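Local coordinates for NmrA family protein (Shigella flexneri 2a, PDB 3QVO), which is of unknown function but, as a Rossmann-fold member of the NmrA family, probably binds NAD(P), at residues I103-V108 against R152-A157; V117-F122 against T205-K210. One frame throughout, in Å; residues are numbered along the deposited sequence.

Interaction 1 (I103-V108 against R152-A157); sequences IQANSV and RRAADA
A105 aims its methyl at helix 149-159 and meets the flank of A154, CB to CB at 3.7 Å. CB of A105 is also 4.0 Å from CA of A154, so with nothing bulkier than methyl groups between them the two backbones draw in to a CA-CA distance of 5.5 Å. One turn further along 152-157, A157 directs its CB toward the amide of N106. CG of N106 stands beside the backbone N (chi1 -76°), which swings the amide toward the neighbouring helix and sets OD1 3.5 Å from CB of A157, a van der Waals touch at the exposed edge. The two helices, 101-114 and 149-159, are successive crossover connections of the Rossmann fold: the first joins parallel strands 91-95 and 119-123, the second follows 119-123 and leads to 164-174. Beyond the alanines, R153 forms a salt bridge, NH2 to OD2 of D102, between the two helices. Away from the contact, the amide end of Q104 is bonded through NE2 to the carbonyls of T97 and E99, and S107 OG to that of V76, pinning helix 101-114 to the loops beside it.

Interaction 2 (V117-F122 against T205-K210); sequences VKRLIF and TDIIDK
I207 presents its CG2 methyl to two strand side chains at once, I121 and R119. The close-packed part centres on this CG2 of I207, which CD1 of I121 meets at 3.5 Å while also lying 3.8 Å from CB of I207, the two side chains passing each other in opposite directions. With CG1 beside the backbone N and the chain then extended (chi2 170°), I121 sends CD1 straight out from the sheet onto the helix. CD1 of I121 also meets CG1 of I208 at 3.9 Å, although the CA-CB bond of I208 heads away from the strand. R119 comes in crosswise to I207, at about a right angle, and NH1 of R119 approaches CG2 of I207 to 3.3 Å; the guanidinium meets this methyl obliquely. A bend at chi2 (72°) turns the long chain, and three bonds to neutral oxygens fix its head: NE to the carbonyl of P211, NH2 to that of E164, NH1 to OG1 of T166. The outer face of the helix is quite different: D206 and D209 are exposed, and K210, the first residue to leave helical geometry, is exposed too. Strand 119-122 and helix 205-209 run antiparallel (178°) with axes 10.2 Å apart, a helix layered on a sheet as in the Rossmann fold. Strand 119-123 lies between parallel strands 91-95 and 164-174, bonding through its backbone to V92 on one and to E164 and T166 on the other. Helix 197-209 shares its face of the sheet with helix 34-43, where I208 meets L43 and T205 meets V39, while L120 packs on M112 of helix 101-114 across the sheet.

Strand 119-123 connects the two contacts, whose centres are about 17 Å apart. Interaction 1 joins two helices on one face of the sheet, and interaction 2 lays helix 197-209 against the other. They meet through the strand: CZ of F122 packs 3.9 Å from CB of A105, and CD1 of L120 lies 4.1 Å from CG1 of V108. Interaction 2 is wholly buried, built from branched aliphatic chains and an arginine with three hydrogen bonds to residues outside the contact. Interaction 1 is only partly buried, smaller in area, and runs from small alanines inside to a polar amide at the surface. In sequence the four segments alternate, so the contacts interlock along the chain.

Interaction 1 (I103-V108 against R152-A157)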
ATOM      1  N   ILE A 103       7.316  -1.266  13.702  1.00 57.29           N
ATOM      2  CA  ILE A 103       6.352  -1.704  14.672  1.00 56.85           C
ATOM      3  C   ILE A 103       5.003  -1.867  14.022  1.00 55.53           C
ATOM      4  O   ILE A 103       4.309  -2.904  14.235  1.00 52.87           O
ATOM      5  CB  ILE A 103       6.312  -0.759  15.928  1.00 59.59           C
ATOM      6  CG1 ILE A 103       7.697  -0.690  16.568  1.00 63.46           C
ATOM      7  CG2 ILE A 103       5.353  -1.293  16.967  1.00 56.88           C
ATOM      8  CD1 ILE A 103       7.861   0.418  17.706  1.00 72.55           C
ATOM      9  N   GLN A 104       4.647  -0.907  13.163  1.00 55.22           N
ATOM     10  CA  GLN A 104       3.396  -0.997  12.410  1.00 53.62           C
ATOM     11  C   GLN A 104       3.348  -2.212  11.488  1.00 53.07           C
ATOM     12  O   GLN A 104       2.320  -2.955  11.454  1.00 51.67           O
ATOM     13  CB  GLN A 104       3.149   0.262  11.569  1.00 54.32           C
ATOM     14  CG  GLN A 104       2.981   1.572  12.342  1.00 55.27           C
ATOM     15  CD  GLN A 104       2.588   2.684  11.424  1.00 55.87           C
ATOM     16  OE1 GLN A 104       1.588   2.585  10.708  1.00 60.25           O
ATOM     17  NE2 GLN A 104       3.350   3.746  11.428  1.00 56.79           N
ATOM     18  N   ALA A 105       4.407  -2.409  10.696  1.00 52.42           N
ATOM     19  CA  ALA A 105       4.423  -3.592   9.806  1.00 51.13           C
ATOM     20  C   ALA A 105       4.293  -4.874  10.638  1.00 51.47           C
ATOM     21  O   ALA A 105       3.582  -5.753  10.259  1.00 50.51           O
ATOM     22  CB  ALA A 105       5.699  -3.673   8.969  1.00 50.02           C
ATOM     23  N   ASN A 106       5.028  -4.992  11.739  1.00 53.54           N
ATOM     24  CA  ASN A 106       4.966  -6.190  12.583  1.00 54.08           C
ATOM     25  C   ASN A 106       3.524  -6.436  13.050  1.00 54.50           C
ATOM     26  O   ASN A 106       3.046  -7.590  13.126  1.00 56.17           O
ATOM     27  CB  ASN A 106       5.851  -6.037  13.805  1.00 55.87           C
ATOM     28  CG  ASN A 106       7.333  -6.213  13.510  1.00 57.70           C
ATOM     29  OD1 ASN A 106       7.709  -6.667  12.436  1.00 58.38           O
ATOM     30  ND2 ASN A 106       8.187  -5.865  14.494  1.00 53.75           N
ATOM     31  N   SER A 107       2.809  -5.359  13.327  1.00 53.98           N
ATOM     32  CA  SER A 107       1.457  -5.458  13.807  1.00 53.37           C
ATOM     33  C   SER A 107       0.523  -5.944  12.690  1.00 51.38           C
ATOM     34  O   SER A 107      -0.381  -6.754  12.938  1.00 50.58           O
ATOM     35  CB  SER A 107       1.015  -4.117  14.397  1.00 54.33           C
ATOM     36  OG  SER A 107      -0.333  -4.128  14.792  1.00 57.68           O
ATOM     37  N   VAL A 108       0.779  -5.516  11.459  1.00 50.11           N
ATOM     38  CA  VAL A 108      -0.036  -5.937  10.377  1.00 48.59           C
ATOM     39  C   VAL A 108       0.203  -7.426  10.124  1.00 49.38           C
ATOM     40  O   VAL A 108      -0.742  -8.191   9.919  1.00 48.06           O
ATOM     41  CB  VAL A 108       0.179  -5.069   9.113  1.00 49.52           C
ATOM     42  CG1 VAL A 108      -0.556  -5.639   7.873  1.00 42.91           C
ATOM     43  CG2 VAL A 108      -0.290  -3.629   9.383  1.00 47.45           C
ATOM     44  N   ARG A 152      13.453  -0.121   6.330  1.00 69.22           N
ATOM     45  CA  ARG A 152      14.194  -1.326   5.961  1.00 69.65           C
ATOM     46  C   ARG A 152      13.779  -2.485   6.852  1.00 67.56           C
ATOM     47  O   ARG A 152      13.621  -3.594   6.399  1.00 67.25           O
ATOM     48  CB  ARG A 152      15.702  -1.108   6.066  1.00 72.65           C
ATOM     49  CG  ARG A 152      16.470  -1.660   4.885  1.00 75.46           C
ATOM     50  CD  ARG A 152      17.864  -1.086   4.816  1.00 81.77           C
ATOM     51  NE  ARG A 152      17.953   0.193   4.113  1.00 84.05           N
ATOM     52  CZ  ARG A 152      17.760   0.348   2.802  1.00 84.61           C
ATOM     53  NH1 ARG A 152      17.888   1.556   2.253  1.00 85.84           N
ATOM     54  NH2 ARG A 152      17.434  -0.692   2.030  1.00 82.08           N
ATOM     55  N   ARG A 153      13.605  -2.211   8.126  1.00 66.91           N
ATOM     56  CA  ARG A 153      13.167  -3.218   9.045  1.00 66.32           C
ATOM     57  C   ARG A 153      11.730  -3.687   8.711  1.00 63.23           C
ATOM     58  O   ARG A 153      11.473  -4.891   8.746  1.00 61.71           O
ATOM     59  CB  ARG A 153      13.304  -2.733  10.490  1.00 68.25           C
ATOM     60  CG  ARG A 153      14.754  -2.668  10.983  1.00 71.86           C
ATOM     61  CD  ARG A 153      14.807  -2.720  12.524  1.00 78.02           C
ATOM     62  NE  ARG A 153      14.054  -1.614  13.135  1.00 81.47           N
ATOM     63  CZ  ARG A 153      14.549  -0.406  13.436  1.00 87.61           C
ATOM     64  NH1 ARG A 153      15.840  -0.103  13.211  1.00 91.27           N
ATOM     65  NH2 ARG A 153      13.750   0.514  13.991  1.00 87.72           N
ATOM     66  N   ALA A 154      10.838  -2.763   8.322  1.00 61.47           N
ATOM     67  CA  ALA A 154       9.488  -3.136   7.819  1.00 59.29           C
ATOM     68  C   ALA A 154       9.588  -4.040   6.607  1.00 58.59           C
ATOM     69  O   ALA A 154       8.997  -5.096   6.601  1.00 57.67           O
ATOM     70  CB  ALA A 154       8.645  -1.937   7.502  1.00 57.60           C
ATOM     71  N   ALA A 155      10.390  -3.661   5.623  1.00 59.26           N
ATOM     72  CA  ALA A 155      10.542  -4.466   4.400  1.00 59.09           C
ATOM     73  C   ALA A 155      11.061  -5.861   4.693  1.00 59.94           C
ATOM     74  O   ALA A 155      10.527  -6.845   4.158  1.00 58.27           O
ATOM     75  CB  ALA A 155      11.477  -3.775   3.400  1.00 59.40           C
ATOM     76  N   ASP A 156      12.125  -5.935   5.508  1.00 61.22           N
ATOM     77  CA  ASP A 156      12.719  -7.204   5.882  1.00 62.20           C
ATOM     78  C   ASP A 156      11.708  -8.093   6.618  1.00 61.46           C
ATOM     79  O   ASP A 156      11.700  -9.310   6.435  1.00 62.60           O
ATOM     80  CB  ASP A 156      13.930  -7.000   6.812  1.00 65.14           C
ATOM     81  CG  ASP A 156      15.144  -6.315   6.138  1.00 67.74           C
ATOM     82  OD1 ASP A 156      15.191  -6.075   4.897  1.00 69.30           O
ATOM     83  OD2 ASP A 156      16.069  -5.992   6.902  1.00 71.28           O
ATOM     84  N   ALA A 157      10.890  -7.502   7.486  1.00 60.25           N
ATOM     85  CA  ALA A 157       9.929  -8.260   8.241  1.00 59.65           C
ATOM     86  C   ALA A 157       8.905  -8.850   7.257  1.00 58.65           C
ATOM     87  O   ALA A 157       8.534 -10.011   7.365  1.00 60.06           O
ATOM     88  CB  ALA A 157       9.254  -7.394   9.330  1.00 58.55           C
TER

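Interaction 2 (V117-F122 against T205-K210)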
ATOM      1  N   VAL A 117      -5.267 -14.453   7.031  1.00 57.54           N
ATOM      2  CA  VAL A 117      -5.207 -13.667   5.808  1.00 56.51           C
ATOM      3  C   VAL A 117      -3.797 -13.741   5.278  1.00 57.06           C
ATOM      4  O   VAL A 117      -2.860 -13.618   6.069  1.00 57.26           O
ATOM      5  CB  VAL A 117      -5.532 -12.211   6.117  1.00 55.37           C
ATOM      6  CG1 VAL A 117      -5.585 -11.397   4.853  1.00 54.01           C
ATOM      7  CG2 VAL A 117      -6.886 -12.139   6.929  1.00 53.62           C
ATOM      8  N   LYS A 118      -3.641 -13.945   3.960  1.00 56.95           N
ATOM      9  CA  LYS A 118      -2.341 -14.175   3.338  1.00 57.54           C
ATOM     10  C   LYS A 118      -1.794 -13.059   2.438  1.00 55.73           C
ATOM     11  O   LYS A 118      -0.579 -12.945   2.290  1.00 55.55           O
ATOM     12  CB  LYS A 118      -2.422 -15.436   2.473  1.00 60.63           C
ATOM     13  CG  LYS A 118      -2.549 -16.734   3.228  1.00 65.85           C
ATOM     14  CD  LYS A 118      -2.797 -17.912   2.287  1.00 72.67           C
ATOM     15  CE  LYS A 118      -2.785 -19.271   3.055  1.00 77.85           C
ATOM     16  NZ  LYS A 118      -3.734 -19.284   4.242  1.00 77.98           N
ATOM     17  N   ARG A 119      -2.677 -12.314   1.766  1.00 54.33           N
ATOM     18  CA  ARG A 119      -2.279 -11.444   0.659  1.00 53.76           C
ATOM     19  C   ARG A 119      -2.145  -9.997   1.081  1.00 52.24           C
ATOM     20  O   ARG A 119      -3.151  -9.375   1.486  1.00 51.32           O
ATOM     21  CB  ARG A 119      -3.270 -11.567  -0.505  1.00 55.02           C
ATOM     22  CG  ARG A 119      -2.758 -10.931  -1.788  1.00 55.40           C
ATOM     23  CD  ARG A 119      -1.663 -11.734  -2.418  1.00 57.07           C
ATOM     24  NE  ARG A 119      -1.223 -11.141  -3.674  1.00 58.14           N
ATOM     25  CZ  ARG A 119      -0.233 -10.269  -3.815  1.00 57.61           C
ATOM     26  NH1 ARG A 119       0.048  -9.820  -5.008  1.00 62.82           N
ATOM     27  NH2 ARG A 119       0.506  -9.875  -2.794  1.00 57.51           N
ATOM     28  N   LEU A 120      -0.910  -9.474   0.980  1.00 52.04           N
ATOM     29  CA  LEU A 120      -0.547  -8.129   1.410  1.00 50.92           C
ATOM     30  C   LEU A 120       0.092  -7.318   0.306  1.00 52.13           C
ATOM     31  O   LEU A 120       1.031  -7.778  -0.371  1.00 52.93           O
ATOM     32  CB  LEU A 120       0.451  -8.216   2.581  1.00 51.21           C
ATOM     33  CG  LEU A 120       1.067  -6.915   3.136  1.00 51.10           C
ATOM     34  CD1 LEU A 120      -0.010  -5.998   3.804  1.00 47.40           C
ATOM     35  CD2 LEU A 120       2.208  -7.244   4.091  1.00 47.98           C
ATOM     36  N   ILE A 121      -0.416  -6.100   0.117  1.00 52.52           N
ATOM     37  CA  ILE A 121       0.192  -5.103  -0.782  1.00 52.30           C
ATOM     38  C   ILE A 121       0.632  -3.981   0.133  1.00 52.99           C
ATOM     39  O   ILE A 121      -0.197  -3.406   0.847  1.00 52.65           O
ATOM     40  CB  ILE A 121      -0.817  -4.571  -1.830  1.00 52.47           C
ATOM     41  CG1 ILE A 121      -1.396  -5.735  -2.627  1.00 53.72           C
ATOM     42  CG2 ILE A 121      -0.138  -3.571  -2.751  1.00 50.74           C
ATOM     43  CD1 ILE A 121      -2.586  -5.379  -3.533  1.00 54.85           C
ATOM     44  N   PHE A 122       1.936  -3.718   0.182  1.00 53.68           N
ATOM     45  CA  PHE A 122       2.483  -2.826   1.175  1.00 54.16           C
ATOM     46  C   PHE A 122       3.359  -1.759   0.495  1.00 55.56           C
ATOM     47  O   PHE A 122       4.373  -2.072  -0.172  1.00 55.12           O
ATOM     48  CB  PHE A 122       3.284  -3.630   2.192  1.00 54.10           C
ATOM     49  CG  PHE A 122       3.544  -2.912   3.531  1.00 55.13           C
ATOM     50  CD1 PHE A 122       4.540  -1.984   3.660  1.00 58.85           C
ATOM     51  CD2 PHE A 122       2.812  -3.226   4.667  1.00 55.23           C
ATOM     52  CE1 PHE A 122       4.790  -1.368   4.900  1.00 59.81           C
ATOM     53  CE2 PHE A 122       3.041  -2.613   5.891  1.00 54.73           C
ATOM     54  CZ  PHE A 122       4.020  -1.690   6.010  1.00 58.41           C
ATOM     55  N   THR A 205      -4.648  -1.441  -7.815  1.00 60.81           N
ATOM     56  CA  THR A 205      -5.930  -1.926  -8.277  1.00 62.83           C
ATOM     57  C   THR A 205      -5.810  -3.135  -9.196  1.00 63.94           C
ATOM     58  O   THR A 205      -6.589  -4.087  -9.074  1.00 62.18           O
ATOM     59  CB  THR A 205      -6.724  -0.792  -8.938  1.00 65.32           C
ATOM     60  OG1 THR A 205      -7.049   0.187  -7.933  1.00 68.09           O
ATOM     61  CG2 THR A 205      -8.033  -1.302  -9.499  1.00 68.34           C
ATOM     62  N   ASP A 206      -4.837  -3.119 -10.112  1.00 65.19           N
ATOM     63  CA  ASP A 206      -4.594  -4.296 -10.942  1.00 66.68           C
ATOM     64  C   ASP A 206      -4.233  -5.527 -10.102  1.00 64.88           C
ATOM     65  O   ASP A 206      -4.668  -6.625 -10.427  1.00 65.75           O
ATOM     66  CB  ASP A 206      -3.539  -4.030 -12.001  1.00 69.09           C
ATOM     67  CG  ASP A 206      -4.042  -3.089 -13.120  1.00 75.60           C
ATOM     68  OD1 ASP A 206      -5.234  -2.647 -13.096  1.00 79.73           O
ATOM     69  OD2 ASP A 206      -3.231  -2.784 -14.027  1.00 82.18           O
ATOM     70  N   ILE A 207      -3.515  -5.341  -8.993  1.00 62.69           N
ATOM     71  CA  ILE A 207      -3.108  -6.475  -8.161  1.00 61.79           C
ATOM     72  C   ILE A 207      -4.327  -6.962  -7.366  1.00 61.54           C
ATOM     73  O   ILE A 207      -4.581  -8.145  -7.238  1.00 61.40           O
ATOM     74  CB  ILE A 207      -1.962  -6.116  -7.215  1.00 59.91           C
ATOM     75  CG1 ILE A 207      -0.708  -5.689  -7.973  1.00 60.72           C
ATOM     76  CG2 ILE A 207      -1.605  -7.307  -6.285  1.00 59.53           C
ATOM     77  CD1 ILE A 207       0.491  -5.284  -7.040  1.00 54.59           C
ATOM     78  N   ILE A 208      -5.101  -6.027  -6.847  1.00 61.57           N
ATOM     79  CA  ILE A 208      -6.315  -6.375  -6.154  1.00 61.28           C
ATOM     80  C   ILE A 208      -7.240  -7.141  -7.101  1.00 64.06           C
ATOM     81  O   ILE A 208      -7.853  -8.157  -6.730  1.00 63.76           O
ATOM     82  CB  ILE A 208      -7.016  -5.123  -5.661  1.00 60.67           C
ATOM     83  CG1 ILE A 208      -6.242  -4.535  -4.499  1.00 58.66           C
ATOM     84  CG2 ILE A 208      -8.471  -5.437  -5.273  1.00 59.99           C
ATOM     85  CD1 ILE A 208      -6.768  -3.212  -3.957  1.00 57.02           C
ATOM     86  N   ASP A 209      -7.334  -6.664  -8.330  1.00 66.14           N
ATOM     87  CA  ASP A 209      -8.146  -7.366  -9.322  1.00 69.43           C
ATOM     88  C   ASP A 209      -7.621  -8.759  -9.640  1.00 69.75           C
ATOM     89  O   ASP A 209      -8.414  -9.667  -9.793  1.00 72.05           O
ATOM     90  CB  ASP A 209      -8.294  -6.577 -10.636  1.00 71.98           C
ATOM     91  CG  ASP A 209      -9.523  -7.014 -11.418  1.00 80.07           C
ATOM     92  OD1 ASP A 209     -10.635  -7.027 -10.790  1.00 86.90           O
ATOM     93  OD2 ASP A 209      -9.399  -7.388 -12.624  1.00 87.54           O
ATOM     94  N   LYS A 210      -6.307  -8.908  -9.787  1.00 69.17           N
ATOM     95  CA  LYS A 210      -5.652 -10.200 -10.069  1.00 70.38           C
ATOM     96  C   LYS A 210      -4.509 -10.399  -9.075  1.00 67.88           C
ATOM     97  O   LYS A 210      -3.371 -10.018  -9.329  1.00 66.59           O
ATOM     98  CB  LYS A 210      -5.122 -10.207 -11.490  1.00 73.20           C
ATOM     99  CG  LYS A 210      -6.260 -10.168 -12.507  1.00 79.24           C
ATOM    100  CD  LYS A 210      -5.814 -10.129 -13.968  1.00 84.46           C
ATOM    101  CE  LYS A 210      -7.041 -10.328 -14.853  1.00 90.01           C
ATOM    102  NZ  LYS A 210      -6.678 -10.704 -16.251  1.00 95.58           N
TER